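Local coordinates for periplasmic cell division protein (SufI) (Aquifex aeolicus, PDB 6SYY) that probably oxidises substrates as a multicopper oxidase, holding four copper ions, at residues W275-P287 against K376-I388. Residues are numbered along the deposited sequence; the frame is centred on the assembly and turned at random.
Sequences WVIGVEGGLLDTP and KSIPQRLSEVTPI
Ile378 sets its CD1 methyl over one face of the Trp275 indole, and this CH-pi contact ends a seam between a beta hairpin and a long irregular linker. The hairpin, strands 270-279 and 282-290 joined by a type I turn, belongs to a cupredoxin-like domain of the multicopper oxidase fold. The linker runs from strand 361-370 to strand 394-402. CD1 of Ile378 lies 3.5 Å from the centroid of the six-membered ring of Trp275, 17° off the ring normal. The CG1 branch of Ile378 is anti to the carbonyl carbon (chi1 -64°) and carries CD1 to the indole. Ile378 CG2 turns instead to Pro287, 3.6 Å from CG of that ring. An alanine in place of Trp275 would probably leave the Ile378 CD1 methyl without its aromatic surface and open a gap beside it. Of all these residues Leu382 buries the most surface in the contact. Its CD1 touches Ile277 CB at 3.6 Å and Pro287 CD at 3.7 Å, and Leu188 of helix 183-192 also packs against both Leu382 and Ile277. The backbone holds this leucine in place: Leu382 N donates to Asp285 O at 2.7 Å, nearly straight at 173°. The corner at Asp285 and Thr286 receives the linker. Val385 CG2 rests 3.5 Å from Leu283 O; that carbonyl accepts a hydrogen bond from Arg152. Ser383 has OG between its backbone N and carbonyl carbon, and OG donates to Leu284 O at 2.8 Å, coming from above the carbonyl plane.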
loop_
_atom_site.group_PDB
_atom_site.type_symbol
_atom_site.label_atom_id
_atom_site.label_comp_id
_atom_site.label_asym_id
_atom_site.label_seq_id
_atom_site.Cartn_x
_atom_site.Cartn_y
_atom_site.Cartn_z
ATOM N N TRP A 275 17.515 -5.716 5.088
ATOM C CA TRP A 275 16.636 -6.454 5.986
ATOM C C TRP A 275 15.198 -5.979 5.860
ATOM O O TRP A 275 14.925 -4.783 5.974
ATOM C CB TRP A 275 17.087 -6.305 7.436
ATOM C CG TRP A 275 18.417 -6.903 7.710
ATOM C CD1 TRP A 275 18.667 -8.131 8.244
ATOM C CD2 TRP A 275 19.691 -6.301 7.467
ATOM N NE1 TRP A 275 20.022 -8.334 8.351
ATOM C CE2 TRP A 275 20.673 -7.224 7.879
ATOM C CE3 TRP A 275 20.098 -5.073 6.935
ATOM C CZ2 TRP A 275 22.033 -6.957 7.782
ATOM C CZ3 TRP A 275 21.448 -4.809 6.840
ATOM C CH2 TRP A 275 22.399 -5.746 7.266
ATOM N N VAL A 276 14.285 -6.923 5.645
ATOM C CA VAL A 276 12.865 -6.641 5.809
ATOM C C VAL A 276 12.575 -6.571 7.299
ATOM O O VAL A 276 12.869 -7.512 8.045
ATOM C CB VAL A 276 12.004 -7.714 5.131
ATOM C CG1 VAL A 276 10.524 -7.444 5.381
ATOM C CG2 VAL A 276 12.301 -7.773 3.647
ATOM N N ILE A 277 12.011 -5.454 7.746
ATOM C CA ILE A 277 11.621 -5.329 9.143
ATOM C C ILE A 277 10.120 -5.173 9.332
ATOM O O ILE A 277 9.626 -5.408 10.448
ATOM C CB ILE A 277 12.368 -4.171 9.836
ATOM C CG1 ILE A 277 12.038 -2.835 9.164
ATOM C CG2 ILE A 277 13.870 -4.450 9.862
ATOM C CD1 ILE A 277 12.326 -1.627 10.039
ATOM N N GLY A 278 9.367 -4.815 8.298
ATOM C CA GLY A 278 7.941 -4.620 8.464
ATOM C C GLY A 278 7.201 -4.808 7.163
ATOM O O GLY A 278 7.773 -4.697 6.073
ATOM N N VAL A 279 5.909 -5.106 7.295
ATOM C CA VAL A 279 5.008 -5.220 6.154
ATOM C C VAL A 279 3.787 -4.349 6.423
ATOM O O VAL A 279 3.814 -3.491 7.313
ATOM C CB VAL A 279 4.620 -6.687 5.891
ATOM C CG1 VAL A 279 5.826 -7.468 5.378
ATOM C CG2 VAL A 279 4.088 -7.323 7.156
ATOM N N GLU A 280 2.707 -4.566 5.667
ATOM C CA GLU A 280 1.553 -3.673 5.745
ATOM C C GLU A 280 1.012 -3.570 7.165
ATOM O O GLU A 280 0.625 -2.483 7.613
ATOM C CB GLU A 280 0.449 -4.146 4.801
ATOM C CG GLU A 280 0.882 -4.310 3.365
ATOM C CD GLU A 280 1.428 -5.688 3.093
ATOM O OE1 GLU A 280 0.651 -6.661 3.195
ATOM O OE2 GLU A 280 2.634 -5.801 2.791
ATOM N N GLY A 281 0.980 -4.686 7.888
ATOM C CA GLY A 281 0.429 -4.698 9.229
ATOM C C GLY A 281 1.451 -4.486 10.325
ATOM O O GLY A 281 1.216 -4.869 11.475
ATOM N N GLY A 282 2.587 -3.890 9.994
ATOM C CA GLY A 282 3.547 -3.485 10.995
ATOM C C GLY A 282 4.807 -4.329 11.002
ATOM O O GLY A 282 5.165 -4.994 10.025
ATOM N N LEU A 283 5.490 -4.296 12.146
ATOM C CA LEU A 283 6.819 -4.882 12.258
ATOM C C LEU A 283 6.746 -6.401 12.285
ATOM O O LEU A 283 5.816 -6.982 12.849
ATOM C CB LEU A 283 7.514 -4.377 13.524
ATOM C CG LEU A 283 7.871 -2.889 13.580
ATOM C CD1 LEU A 283 8.074 -2.433 15.019
ATOM C CD2 LEU A 283 9.111 -2.590 12.743
ATOM N N LEU A 284 7.741 -7.042 11.670
ATOM C CA LEU A 284 7.945 -8.470 11.861
ATOM C C LEU A 284 8.489 -8.733 13.265
ATOM O O LEU A 284 8.789 -7.813 14.030
ATOM C CB LEU A 284 8.910 -9.026 10.814
ATOM C CG LEU A 284 8.507 -8.844 9.354
ATOM C CD1 LEU A 284 9.552 -9.449 8.443
ATOM C CD2 LEU A 284 7.157 -9.473 9.097
ATOM N N ASP A 285 8.625 -10.014 13.604
ATOM C CA ASP A 285 9.165 -10.357 14.914
ATOM C C ASP A 285 10.656 -10.039 14.993
ATOM O O ASP A 285 11.126 -9.477 15.990
ATOM C CB ASP A 285 8.895 -11.832 15.224
ATOM C CG ASP A 285 9.464 -12.770 14.167
ATOM O OD1 ASP A 285 9.450 -12.406 12.972
ATOM O OD2 ASP A 285 9.929 -13.871 14.531
ATOM N N THR A 286 11.409 -10.379 13.956
ATOM C CA THR A 286 12.842 -10.142 13.877
ATOM C C THR A 286 13.168 -9.653 12.476
ATOM O O THR A 286 12.387 -9.867 11.544
ATOM C CB THR A 286 13.658 -11.411 14.163
ATOM O OG1 THR A 286 13.440 -12.355 13.106
ATOM C CG2 THR A 286 13.269 -12.035 15.497
ATOM N N PRO A 287 14.312 -8.992 12.294
ATOM C CA PRO A 287 14.727 -8.621 10.936
ATOM C C PRO A 287 14.997 -9.855 10.086
ATOM O O PRO A 287 15.491 -10.872 10.574
ATOM C CB PRO A 287 16.003 -7.801 11.164
ATOM C CG PRO A 287 15.889 -7.308 12.565
ATOM C CD PRO A 287 15.186 -8.394 13.319
ATOM N N LYS A 376 25.226 2.163 15.668
ATOM C CA LYS A 376 24.075 1.398 16.122
ATOM C C LYS A 376 24.067 0.010 15.486
ATOM O O LYS A 376 24.693 -0.238 14.451
ATOM C CB LYS A 376 22.775 2.135 15.793
ATOM C CG LYS A 376 22.741 3.591 16.253
ATOM C CD LYS A 376 22.823 3.710 17.768
ATOM C CE LYS A 376 22.654 5.156 18.222
ATOM N NZ LYS A 376 22.675 5.289 19.707
ATOM N N SER A 377 23.348 -0.904 16.129
ATOM C CA SER A 377 23.214 -2.278 15.665
ATOM C C SER A 377 21.761 -2.562 15.315
ATOM O O SER A 377 20.844 -2.063 15.976
ATOM C CB SER A 377 23.676 -3.269 16.729
ATOM O OG SER A 377 24.976 -2.956 17.179
ATOM N N ILE A 378 21.552 -3.364 14.282
ATOM C CA ILE A 378 20.190 -3.825 13.998
ATOM C C ILE A 378 19.732 -4.731 15.135
ATOM O O ILE A 378 20.445 -5.690 15.482
ATOM C CB ILE A 378 20.141 -4.549 12.659
ATOM C CG1 ILE A 378 20.489 -3.581 11.533
ATOM C CG2 ILE A 378 18.769 -5.158 12.435
ATOM C CD1 ILE A 378 20.184 -4.123 10.168
ATOM N N PRO A 379 18.583 -4.468 15.753
ATOM C CA PRO A 379 18.192 -5.232 16.941
ATOM C C PRO A 379 17.823 -6.664 16.590
ATOM O O PRO A 379 17.443 -6.983 15.463
ATOM C CB PRO A 379 16.977 -4.465 17.481
ATOM C CG PRO A 379 17.010 -3.132 16.789
ATOM C CD PRO A 379 17.616 -3.406 15.447
ATOM N N GLN A 380 17.949 -7.536 17.591
ATOM C CA GLN A 380 17.589 -8.934 17.392
ATOM C C GLN A 380 16.080 -9.099 17.238
ATOM O O GLN A 380 15.619 -9.897 16.413
ATOM C CB GLN A 380 18.109 -9.778 18.555
ATOM C CG GLN A 380 19.619 -9.753 18.726
ATOM C CD GLN A 380 20.340 -10.635 17.723
ATOM O OE1 GLN A 380 19.710 -11.305 16.903
ATOM N NE2 GLN A 380 21.667 -10.645 17.789
ATOM N N ARG A 381 15.295 -8.353 18.014
ATOM C CA ARG A 381 13.844 -8.472 18.009
ATOM C C ARG A 381 13.200 -7.124 17.711
ATOM O O ARG A 381 13.695 -6.077 18.142
ATOM C CB ARG A 381 13.335 -9.031 19.345
ATOM C CG ARG A 381 13.253 -10.560 19.365
ATOM C CD ARG A 381 13.341 -11.136 20.772
ATOM N NE ARG A 381 14.667 -10.949 21.358
ATOM C CZ ARG A 381 15.050 -11.457 22.525
ATOM N NH1 ARG A 381 14.209 -12.194 23.240
ATOM N NH2 ARG A 381 16.276 -11.231 22.978
ATOM N N LEU A 382 12.100 -7.159 16.963
ATOM C CA LEU A 382 11.372 -5.968 16.540
ATOM C C LEU A 382 10.017 -5.815 17.207
ATOM O O LEU A 382 9.632 -4.696 17.556
ATOM C CB LEU A 382 11.171 -5.985 15.021
ATOM C CG LEU A 382 12.424 -5.967 14.150
ATOM C CD1 LEU A 382 12.091 -6.368 12.724
ATOM C CD2 LEU A 382 13.057 -4.586 14.188
ATOM N N SER A 383 9.282 -6.907 17.388
ATOM C CA SER A 383 7.925 -6.855 17.924
ATOM C C SER A 383 7.453 -8.283 18.162
ATOM O O SER A 383 8.169 -9.252 17.888
ATOM C CB SER A 383 6.973 -6.132 16.974
ATOM O OG SER A 383 6.766 -6.913 15.809
ATOM N N GLU A 384 6.232 -8.401 18.667
ATOM C CA GLU A 384 5.576 -9.688 18.837
ATOM C C GLU A 384 4.518 -9.837 17.754
ATOM O O GLU A 384 3.593 -9.023 17.668
ATOM C CB GLU A 384 4.950 -9.811 20.225
ATOM C CG GLU A 384 5.963 -9.772 21.355
ATOM C CD GLU A 384 6.978 -10.897 21.264
ATOM O OE1 GLU A 384 6.601 -12.002 20.818
ATOM O OE2 GLU A 384 8.154 -10.676 21.632
ATOM N N VAL A 385 4.674 -10.853 16.919
ATOM C CA VAL A 385 3.659 -11.241 15.949
ATOM C C VAL A 385 3.089 -12.564 16.440
ATOM O O VAL A 385 3.730 -13.615 16.318
ATOM C CB VAL A 385 4.227 -11.363 14.532
ATOM C CG1 VAL A 385 3.115 -11.696 13.552
ATOM C CG2 VAL A 385 4.935 -10.081 14.136
ATOM N N THR A 386 1.896 -12.518 17.014
ATOM C CA THR A 386 1.274 -13.720 17.550
ATOM C C THR A 386 0.692 -14.552 16.413
ATOM O O THR A 386 -0.137 -14.042 15.651
ATOM C CB THR A 386 0.182 -13.354 18.545
ATOM O OG1 THR A 386 0.710 -12.441 19.514
ATOM C CG2 THR A 386 -0.321 -14.599 19.255
ATOM N N PRO A 387 1.097 -15.811 16.252
ATOM C CA PRO A 387 0.504 -16.640 15.196
ATOM C C PRO A 387 -0.967 -16.903 15.479
ATOM O O PRO A 387 -1.380 -17.054 16.630
ATOM C CB PRO A 387 1.327 -17.934 15.248
ATOM C CG PRO A 387 2.580 -17.574 15.984
ATOM C CD PRO A 387 2.172 -16.517 16.966
ATOM N N ILE A 388 -1.760 -16.942 14.413
ATOM C CA ILE A 388 -3.187 -17.214 14.539
ATOM C C ILE A 388 -3.386 -18.708 14.744
ATOM O O ILE A 388 -2.816 -19.530 14.014
ATOM C CB ILE A 388 -3.946 -16.714 13.299
ATOM C CG1 ILE A 388 -3.770 -15.204 13.143
ATOM C CG2 ILE A 388 -5.418 -17.091 13.383
ATOM C CD1 ILE A 388 -4.378 -14.641 11.883
#